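Local coordinates for replication initiation and membrane attachment protein (Geobacillus stearothermophilus 10, PDB 5WTN) that probably helps load the replicative helicase during primosome assembly at DNA replication initiation and re-initiation, working as a tetramer, at residues E7-A10 and V11-Y14; V25-K28 and V29-L33; S79-L82 and K83-I87; F119-E122 and M123-V126; G133-L136 and F137-S141. All blocks are in the same frame, centred on the assembly; numbering follows the deposited sequence.

Contact 1: residues E7-A10 and V11-Y14; sequences ELIA and VDRY
Asp12 folds back over Ile9. The CB atom of Asp12 sits beside the carbonyl O of Ile9, 3.2 Å away, close to where the backbone N of Asp12 donates to that same Ile9 O (3.0 Å). One atom further out, CG of Asp12 rests 3.6 Å from CG1 of Ile9; the two side chains run across each other at about a right angle. Of the carboxylate oxygens, OD2 accepts the backbone N-H of Ile9 at 2.8 Å, an almost straight bond (172°) whose donor stands above the carboxylate plane, 45° out of it. The other oxygen, OD1, passes alongside Ile9 CG1 and takes a hydrogen bond from the backbone N of Lys103. With chi1 at -75°, CG lies beside the backbone N of Asp12, which lets the carboxylate swing back toward Ile9. CD1 of Ile9 touches CG2 of Val11 at 3.8 Å, a small apolar contact across the turn. Asp12 thus grips Ile9 at both its N-H and its C=O, one through the side chain and the other through the main chain. This is a type I beta turn from Ile9 to Asp12, reinforced by its last residue, leading into strand 13-17 of the mixed sheet.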
# COMPACT_ATOMS: atom_id res chain seq x y z
N GLU A 7 -9.66 31.99 16.13
CA GLU A 7 -9.67 31.61 14.72
C GLU A 7 -10.64 30.48 14.38
O GLU A 7 -11.41 30.59 13.42
CB GLU A 7 -8.25 31.24 14.26
CG GLU A 7 -7.41 32.42 13.82
CD GLU A 7 -5.92 32.16 13.96
OE1 GLU A 7 -5.17 33.12 14.20
OE2 GLU A 7 -5.51 30.98 13.83
N LEU A 8 -10.60 29.40 15.15
CA LEU A 8 -11.39 28.22 14.85
C LEU A 8 -12.47 27.92 15.90
O LEU A 8 -12.18 27.80 17.10
CB LEU A 8 -10.44 27.01 14.74
CG LEU A 8 -10.98 25.62 14.47
CD1 LEU A 8 -11.39 25.55 13.03
CD2 LEU A 8 -9.89 24.61 14.79
N ILE A 9 -13.71 27.77 15.45
CA ILE A 9 -14.80 27.33 16.34
C ILE A 9 -15.47 26.07 15.77
O ILE A 9 -15.35 25.79 14.59
CB ILE A 9 -15.85 28.44 16.59
CG1 ILE A 9 -16.53 28.86 15.30
CG2 ILE A 9 -15.21 29.64 17.23
CD1 ILE A 9 -17.55 29.93 15.48
N ALA A 10 -16.18 25.32 16.62
CA ALA A 10 -16.70 24.01 16.23
C ALA A 10 -17.61 24.00 15.01
O ALA A 10 -17.70 22.99 14.32
CB ALA A 10 -17.39 23.34 17.39
N VAL A 11 -18.29 25.11 14.73
CA VAL A 11 -19.25 25.11 13.64
C VAL A 11 -18.62 25.56 12.35
O VAL A 11 -19.30 25.64 11.31
CB VAL A 11 -20.52 25.99 13.91
CG1 VAL A 11 -21.39 25.36 14.98
CG2 VAL A 11 -20.13 27.45 14.24
N ASP A 12 -17.33 25.89 12.40
CA ASP A 12 -16.60 26.24 11.18
C ASP A 12 -16.52 25.01 10.29
O ASP A 12 -16.50 23.86 10.76
CB ASP A 12 -15.20 26.77 11.50
CG ASP A 12 -15.20 28.19 12.04
OD1 ASP A 12 -16.13 28.95 11.68
OD2 ASP A 12 -14.27 28.55 12.82
N ARG A 13 -16.47 25.22 8.98
CA ARG A 13 -16.49 24.09 8.04
C ARG A 13 -15.15 23.86 7.34
O ARG A 13 -14.41 24.80 7.07
CB ARG A 13 -17.60 24.27 7.00
CG ARG A 13 -18.98 24.48 7.60
CD ARG A 13 -20.06 24.41 6.53
NE ARG A 13 -19.64 25.05 5.29
CZ ARG A 13 -19.75 26.35 5.04
NH1 ARG A 13 -20.28 27.16 5.96
NH2 ARG A 13 -19.35 26.85 3.88
N TYR A 14 -14.85 22.60 7.03
CA TYR A 14 -13.65 22.26 6.28
C TYR A 14 -13.90 21.35 5.10
O TYR A 14 -14.96 20.74 4.95
CB TYR A 14 -12.60 21.63 7.19
CG TYR A 14 -12.97 20.26 7.70
CD1 TYR A 14 -12.49 19.11 7.08
CD2 TYR A 14 -13.77 20.11 8.82
CE1 TYR A 14 -12.81 17.84 7.56
CE2 TYR A 14 -14.08 18.84 9.31
CZ TYR A 14 -13.60 17.71 8.67
OH TYR A 14 -13.93 16.47 9.16

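Contact 2: residues V25-K28 and V29-L33; sequences VDRK and VLTLL
Within helix 24-38 the hydroxyl of Thr31 bonds back to the carbonyl of Arg27 one turn earlier, a common arrangement for serine and threonine in helices. Thr31 OG1 donates to Arg27 O at 2.6 Å, approaching nearly head-on to the carbonyl. The backbone N of Thr31 donates to the same oxygen at 3.1 Å, but from above the carbonyl plane, 39° out of it. The torsion behind this is chi1 of Thr31 at -46°, which places OG1 beside its own backbone N and leaves CG2 anti to that nitrogen. Water 1 joins the pair on the side-chain side: Arg27 NE donates to it at 2.9 Å, and the water in turn appears to donate to Thr31 OG1, although that second separation is too short to be taken at face value. Val25 and Val29 form an apolar strip on one side of the helix, CG1 of Val25 meeting CG2 of Val29 at 4.3 Å. Leu30 packs on Leu43, Tyr46 and Met47 of helix 40-55. Lys28, extended beyond CG, carries its NZ to a salt bridge with Glu54 of the third subunit, where Met47 and Leu55 of that subunit also pack on Thr31 and Leu32. Asp26 turns back instead, its OD2 accepting from the backbone N of Gln23 near the helix start. By donating to Arg27 O, the buried Thr31 hydroxyl at this subunit interface probably has its hydrogen-bonding need met within its own helix.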
# COMPACT_ATOMS: atom_id res chain seq x y z
N VAL A 25 5.18 4.12 2.14
CA VAL A 25 6.48 4.69 2.51
C VAL A 25 6.33 5.97 3.34
O VAL A 25 6.94 6.08 4.42
CB VAL A 25 7.36 5.02 1.29
CG1 VAL A 25 8.61 5.82 1.71
CG2 VAL A 25 7.74 3.74 0.58
N ASP A 26 5.52 6.91 2.85
CA ASP A 26 5.18 8.11 3.61
C ASP A 26 4.76 7.78 5.04
O ASP A 26 5.12 8.48 5.97
CB ASP A 26 4.03 8.86 2.94
CG ASP A 26 4.35 9.27 1.52
OD1 ASP A 26 5.47 9.77 1.26
OD2 ASP A 26 3.46 9.10 0.66
N ARG A 27 4.00 6.71 5.21
CA ARG A 27 3.48 6.38 6.53
C ARG A 27 4.59 6.03 7.51
O ARG A 27 4.45 6.25 8.71
CB ARG A 27 2.49 5.21 6.46
CG ARG A 27 1.70 5.03 7.74
CD ARG A 27 1.29 3.59 7.91
NE ARG A 27 2.45 2.80 8.27
CZ ARG A 27 2.73 1.61 7.78
NH1 ARG A 27 1.94 1.05 6.89
NH2 ARG A 27 3.82 0.99 8.20
N LYS A 28 5.68 5.47 7.00
CA LYS A 28 6.81 5.10 7.84
C LYS A 28 7.63 6.33 8.17
O LYS A 28 8.07 6.52 9.31
CB LYS A 28 7.68 4.06 7.14
CG LYS A 28 6.91 2.87 6.59
CD LYS A 28 7.82 1.68 6.33
CE LYS A 28 7.23 0.73 5.31
NZ LYS A 28 8.13 -0.42 5.02
N VAL A 29 7.83 7.18 7.16
CA VAL A 29 8.54 8.43 7.34
C VAL A 29 7.81 9.28 8.37
O VAL A 29 8.43 9.93 9.21
CB VAL A 29 8.65 9.22 6.02
CG1 VAL A 29 9.20 10.61 6.27
CG2 VAL A 29 9.51 8.46 5.02
N LEU A 30 6.48 9.25 8.30
CA LEU A 30 5.66 9.94 9.27
C LEU A 30 5.84 9.38 10.66
O LEU A 30 5.98 10.11 11.63
CB LEU A 30 4.20 9.84 8.89
CG LEU A 30 3.81 10.83 7.80
CD1 LEU A 30 2.54 10.32 7.15
CD2 LEU A 30 3.64 12.23 8.36
N THR A 31 5.84 8.06 10.76
CA THR A 31 5.91 7.46 12.07
C THR A 31 7.30 7.51 12.66
O THR A 31 7.42 7.67 13.87
CB THR A 31 5.44 6.03 12.03
OG1 THR A 31 4.23 5.95 11.28
CG2 THR A 31 5.21 5.53 13.45
N LEU A 32 8.32 7.33 11.83
CA LEU A 32 9.69 7.25 12.34
C LEU A 32 10.55 8.50 12.28
O LEU A 32 11.58 8.57 12.95
CB LEU A 32 10.42 6.10 11.67
CG LEU A 32 9.65 4.79 11.67
CD1 LEU A 32 10.47 3.75 10.96
CD2 LEU A 32 9.34 4.36 13.08
N LEU A 33 10.15 9.49 11.51
CA LEU A 33 11.05 10.62 11.23
C LEU A 33 10.42 11.92 11.69
O LEU A 33 11.02 12.72 12.42
CB LEU A 33 11.47 10.68 9.75
CG LEU A 33 12.35 9.55 9.20
CD1 LEU A 33 12.73 9.87 7.78
CD2 LEU A 33 13.58 9.35 10.06
O HOH W 1 3.40 3.75 10.81

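Contact 3: residues S79-L82 and K83-I87; sequences SERL and KLEGI
The guanidinium of Arg81 and the carboxylate of Glu85 lie almost in one plane, 7° apart, and meet at the guanidinium edge. The grip is side-on and converges on a single oxygen: Arg81 NE reaches Glu85 OE2 at 2.8 Å and Arg81 NH2 reaches the same OE2 at 2.9 Å. NE comes nearly in line with the C-O bond, whereas NH2 uses the syn lone pair; both bonds of this salt bridge are bent. Arg81 starts with CG anti to its backbone N and then bends at chi3 (87°), which turns the guanidinium along the helix toward Glu85, itself extended beyond CG. OE2 of Glu85 also accepts from Thr92 OG1, while OE1 accepts the backbone N of Arg159 of the second subunit. On another side of the helix Glu80 and Lys83 lie side by side, pointing the same way. CD of Lys83 passes 3.5 Å from Glu80 OE2, and the salt bridge from Lys83 NZ to Glu80 OE1 is long at 3.7 Å; Arg41 gives Glu80 OE1 another salt bridge. A methionine in place of Arg81 would probably leave the buried Glu85 carboxylate without its charged mate and freer to turn from Arg159 of the second subunit. Through its two bonds to OE2, Arg81 probably helps hold the Glu85 carboxylate where OE1 can accept across the subunit boundary.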
# COMPACT_ATOMS: atom_id res chain seq x y z
N SER A 79 -4.03 22.97 17.98
CA SER A 79 -2.65 23.13 18.32
C SER A 79 -1.85 22.28 17.36
O SER A 79 -0.87 22.73 16.76
CB SER A 79 -2.44 22.64 19.73
OG SER A 79 -1.33 23.32 20.27
N GLU A 80 -2.30 21.04 17.19
CA GLU A 80 -1.61 20.09 16.35
C GLU A 80 -1.71 20.48 14.86
O GLU A 80 -0.72 20.38 14.11
CB GLU A 80 -2.13 18.69 16.64
CG GLU A 80 -1.98 18.30 18.12
CD GLU A 80 -0.56 18.51 18.63
OE1 GLU A 80 -0.34 19.14 19.69
OE2 GLU A 80 0.37 18.02 17.96
N ARG A 81 -2.87 20.97 14.44
CA ARG A 81 -3.02 21.46 13.09
C ARG A 81 -1.89 22.42 12.70
O ARG A 81 -1.42 22.43 11.57
CB ARG A 81 -4.35 22.18 12.92
CG ARG A 81 -4.71 22.33 11.46
CD ARG A 81 -5.75 23.36 11.18
NE ARG A 81 -5.16 24.68 10.99
CZ ARG A 81 -5.85 25.80 11.09
NH1 ARG A 81 -7.14 25.73 11.39
NH2 ARG A 81 -5.26 26.98 10.92
N LEU A 82 -1.46 23.22 13.65
CA LEU A 82 -0.47 24.24 13.39
C LEU A 82 0.95 23.65 13.31
O LEU A 82 1.79 24.13 12.57
CB LEU A 82 -0.56 25.33 14.47
CG LEU A 82 -1.27 26.65 14.18
CD1 LEU A 82 -2.64 26.42 13.59
CD2 LEU A 82 -1.35 27.43 15.47
N LYS A 83 1.19 22.59 14.08
CA LYS A 83 2.45 21.88 13.96
C LYS A 83 2.57 21.27 12.58
O LYS A 83 3.61 21.35 11.97
CB LYS A 83 2.56 20.80 15.02
CG LYS A 83 2.64 21.38 16.39
CD LYS A 83 2.98 20.31 17.38
CE LYS A 83 2.86 20.83 18.79
NZ LYS A 83 3.34 19.77 19.71
N LEU A 84 1.48 20.68 12.09
CA LEU A 84 1.48 20.13 10.75
C LEU A 84 1.74 21.22 9.73
O LEU A 84 2.43 20.98 8.76
CB LEU A 84 0.19 19.37 10.44
CG LEU A 84 -0.04 18.10 11.25
CD1 LEU A 84 -1.15 17.32 10.66
CD2 LEU A 84 1.20 17.26 11.31
N GLU A 85 1.21 22.42 9.96
CA GLU A 85 1.40 23.53 9.03
C GLU A 85 2.86 23.98 8.94
O GLU A 85 3.43 24.05 7.85
CB GLU A 85 0.52 24.71 9.42
CG GLU A 85 -0.95 24.53 9.08
CD GLU A 85 -1.78 25.78 9.35
OE1 GLU A 85 -1.20 26.89 9.32
OE2 GLU A 85 -2.99 25.64 9.60
N GLY A 86 3.46 24.28 10.09
CA GLY A 86 4.80 24.80 10.15
C GLY A 86 5.81 23.82 9.61
O GLY A 86 6.77 24.22 8.97
N ILE A 87 5.57 22.53 9.83
CA ILE A 87 6.53 21.53 9.39
C ILE A 87 6.35 21.11 7.91
O ILE A 87 7.08 20.27 7.41
CB ILE A 87 6.62 20.32 10.34
CG1 ILE A 87 8.04 19.74 10.30
CG2 ILE A 87 5.61 19.25 9.96
CD1 ILE A 87 8.51 19.20 11.57

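Contact 4: residues F119-E122 and M123-V126; sequences FRDE and MLSV
Asp121 turns its carboxylate to the N-H groups of Leu124 and Met123, while Ser125 reaches back to the carbonyl of Asp121, at the start of helix 122-132. The carboxylate of Asp121 is turned along the first turn, with CG anti to the backbone N (chi1 -176°). From there OD1 accepts the backbone N-H of Leu124 at 2.9 Å in a nearly straight bond (169°). The donor meets the anti side of this oxygen, slightly out of the carboxylate plane. The backbone N of Met123 makes a second, weak bond to the same OD1. The Leu124 side chain crosses that of Asp121 at a slant beside OD1. Ser125 answers from the other end: its OG donates to the carbonyl O of Asp121 at 2.6 Å, almost along the C=O axis. Its chi1 of 47° sets OG between the backbone N and the carbonyl carbon, facing the preceding turn. There CB of Ser125 also lies 3.5 Å from the carbonyl O of Phe119. The second subunit closes over this cap, Tyr199 OH of that subunit bonding to OD1 and its Lys235 forming a salt bridge with OD2. With a leucine at the position of Asp121, the Leu124 N-H would probably lose its acceptor, and Lys235 of the second subunit would be left without this counter-charge. The arrangement is a classic helix N-cap, with Asp121 as the capping residue and an interface built directly on it.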
# COMPACT_ATOMS: atom_id res chain seq x y z
N PHE A 119 16.90 13.70 5.40
CA PHE A 119 18.20 13.62 6.03
C PHE A 119 19.12 14.71 5.50
O PHE A 119 19.99 15.19 6.22
CB PHE A 119 18.81 12.24 5.86
CG PHE A 119 18.25 11.21 6.81
CD1 PHE A 119 18.66 11.16 8.14
CD2 PHE A 119 17.31 10.27 6.38
CE1 PHE A 119 18.13 10.20 9.02
CE2 PHE A 119 16.80 9.32 7.27
CZ PHE A 119 17.20 9.29 8.58
N ARG A 120 18.91 15.11 4.25
CA ARG A 120 19.74 16.13 3.62
C ARG A 120 19.33 17.55 4.02
O ARG A 120 19.94 18.52 3.58
CB ARG A 120 19.69 15.98 2.09
CG ARG A 120 20.89 15.25 1.51
CD ARG A 120 21.31 15.86 0.18
NE ARG A 120 20.18 16.08 -0.71
CZ ARG A 120 19.70 15.19 -1.56
NH1 ARG A 120 20.27 13.99 -1.65
NH2 ARG A 120 18.66 15.48 -2.33
N ASP A 121 18.30 17.66 4.85
CA ASP A 121 17.83 18.97 5.29
C ASP A 121 18.68 19.48 6.45
O ASP A 121 18.95 18.75 7.42
CB ASP A 121 16.36 18.89 5.69
CG ASP A 121 15.79 20.24 6.06
OD1 ASP A 121 15.88 20.61 7.25
OD2 ASP A 121 15.23 20.93 5.17
N GLU A 122 19.08 20.75 6.35
CA GLU A 122 19.90 21.38 7.37
C GLU A 122 19.30 21.26 8.77
O GLU A 122 19.97 20.81 9.69
CB GLU A 122 20.16 22.84 7.02
CG GLU A 122 21.07 23.03 5.84
CD GLU A 122 20.33 22.93 4.52
OE1 GLU A 122 19.08 22.80 4.52
OE2 GLU A 122 21.00 22.98 3.46
N MET A 123 18.04 21.64 8.93
CA MET A 123 17.41 21.66 10.24
C MET A 123 16.86 20.32 10.77
O MET A 123 17.13 19.95 11.90
CB MET A 123 16.35 22.77 10.27
CG MET A 123 16.87 24.02 10.90
SD MET A 123 15.81 25.41 10.72
CE MET A 123 14.20 24.65 10.74
N LEU A 124 16.14 19.59 9.93
CA LEU A 124 15.38 18.43 10.38
C LEU A 124 16.27 17.32 10.90
O LEU A 124 15.97 16.73 11.91
CB LEU A 124 14.47 17.92 9.27
CG LEU A 124 13.40 18.93 8.88
CD1 LEU A 124 12.52 18.44 7.73
CD2 LEU A 124 12.56 19.23 10.10
N SER A 125 17.35 17.05 10.19
CA SER A 125 18.30 16.04 10.62
C SER A 125 18.89 16.36 11.99
O SER A 125 18.90 15.50 12.86
CB SER A 125 19.41 15.90 9.59
OG SER A 125 19.87 17.19 9.24
N VAL A 126 19.37 17.58 12.22
CA VAL A 126 19.98 17.81 13.53
C VAL A 126 18.94 17.79 14.67
O VAL A 126 19.18 17.18 15.71
CB VAL A 126 21.08 18.96 13.61
CG1 VAL A 126 21.47 19.47 12.25
CG2 VAL A 126 20.69 20.06 14.57

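Contact 5: residues G133-L136 and F137-S141; sequences GRHL and FIQLS
His135 leaves the helix with CG anti to its backbone N (chi1 -169°), whereas Gln139, one turn on, has CG beside its nitrogen and anti to its carbonyl carbon (chi1 -58°); together these torsions bring the Gln139 amide over a face of the His135 ring. That amide stands nearly upright on the imidazole, the planes 87° apart, and presents NE2 to the ring, shifted toward the rim. NE2 of Gln139 is 3.5 Å from CD2 of His135, and the two NE2 atoms of these residues are 3.1 Å apart. The amide oxygen of Gln139 makes a weak hydrogen bond to Arg65 of the third subunit. These residues lie on the first turns of helix 134-143, whose N-cap position is Gly133, a joint with positive phi between this helix and helix 122-132; a CB there would collide with the carbonyl O of the preceding residue. The carbonyl of Gly133 starts the helical bonding by accepting from Phe137 N at 3.0 Å. Phe137 itself is directed at the preceding helix, where its ring packs on Leu128 and Val132 and makes a cation-pi contact with Arg129. On the apolar side, CD1 of Leu136 approaches CG of Leu140 at 4.4 Å. Beyond these leucines comes the third subunit, whose Arg65 packs on Leu136 and whose Leu55 packs on Leu140.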
# COMPACT_ATOMS: atom_id res chain seq x y z
N GLY A 133 18.34 10.55 19.88
CA GLY A 133 19.62 9.99 20.26
C GLY A 133 20.44 9.39 19.13
O GLY A 133 19.90 8.88 18.16
N ARG A 134 21.76 9.39 19.30
CA ARG A 134 22.70 9.00 18.24
C ARG A 134 22.53 7.58 17.70
O ARG A 134 22.53 7.35 16.50
CB ARG A 134 24.14 9.20 18.71
CG ARG A 134 25.19 9.06 17.60
CD ARG A 134 25.39 10.37 16.84
NE ARG A 134 25.70 11.50 17.73
CZ ARG A 134 26.10 12.72 17.33
NH1 ARG A 134 26.27 12.99 16.04
NH2 ARG A 134 26.35 13.66 18.24
N HIS A 135 22.40 6.61 18.60
CA HIS A 135 22.20 5.23 18.20
C HIS A 135 20.94 5.05 17.32
O HIS A 135 21.01 4.50 16.22
CB HIS A 135 22.11 4.34 19.44
CG HIS A 135 22.16 2.87 19.14
ND1 HIS A 135 23.08 2.32 18.27
CD2 HIS A 135 21.43 1.84 19.61
CE1 HIS A 135 22.90 1.01 18.21
NE2 HIS A 135 21.90 0.69 19.01
N LEU A 136 19.80 5.52 17.83
CA LEU A 136 18.55 5.36 17.12
C LEU A 136 18.56 6.12 15.79
O LEU A 136 17.96 5.68 14.80
CB LEU A 136 17.39 5.81 18.02
CG LEU A 136 15.99 5.70 17.45
CD1 LEU A 136 15.78 4.34 16.83
CD2 LEU A 136 14.98 5.92 18.54
N PHE A 137 19.25 7.24 15.77
CA PHE A 137 19.36 8.04 14.57
C PHE A 137 20.02 7.25 13.45
O PHE A 137 19.58 7.32 12.31
CB PHE A 137 20.18 9.30 14.85
CG PHE A 137 20.25 10.26 13.69
CD1 PHE A 137 19.17 11.07 13.37
CD2 PHE A 137 21.40 10.36 12.94
CE1 PHE A 137 19.25 11.95 12.31
CE2 PHE A 137 21.48 11.24 11.88
CZ PHE A 137 20.42 12.03 11.56
N ILE A 138 21.06 6.49 13.77
CA ILE A 138 21.76 5.72 12.75
C ILE A 138 20.91 4.57 12.23
O ILE A 138 20.96 4.22 11.04
CB ILE A 138 23.13 5.21 13.28
CG1 ILE A 138 24.04 6.40 13.60
CG2 ILE A 138 23.80 4.29 12.26
CD1 ILE A 138 25.47 6.02 13.88
N GLN A 139 20.12 3.97 13.12
CA GLN A 139 19.23 2.88 12.73
C GLN A 139 18.18 3.38 11.76
O GLN A 139 17.81 2.70 10.80
CB GLN A 139 18.56 2.27 13.97
CG GLN A 139 19.54 1.75 15.01
CD GLN A 139 18.92 0.70 15.91
OE1 GLN A 139 17.87 0.14 15.61
NE2 GLN A 139 19.58 0.41 17.03
N LEU A 140 17.70 4.60 12.01
CA LEU A 140 16.73 5.24 11.14
C LEU A 140 17.35 5.52 9.78
O LEU A 140 16.78 5.18 8.75
CB LEU A 140 16.22 6.54 11.77
CG LEU A 140 15.30 6.40 12.98
CD1 LEU A 140 14.86 7.76 13.49
CD2 LEU A 140 14.09 5.54 12.64
N SER A 141 18.52 6.14 9.79
CA SER A 141 19.24 6.41 8.55
C SER A 141 19.43 5.13 7.73
O SER A 141 19.16 5.11 6.53
CB SER A 141 20.60 7.05 8.84
OG SER A 141 20.99 7.90 7.77

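In the fold
From the N terminus the contacts come strictly in series, none nesting within or crossing another, and each closes only a turn or a helical step. Contact 1 bends the chain into strand 13-17; contact 2 follows on helix 24-38. Contact 3, on helix 74-86, lies between them in space, its centre 16 Å from that of contact 1 and 17 Å from that of contact 2. The last two join contact 2 in a common core: Leu33 packs on Phe119 of contact 4 and on Leu140 of contact 5, while Phe119 also touches Phe137 and Ser141. All five contacts reach the second subunit, contact 1 through Glu7; contacts 2 and 5 also meet the third.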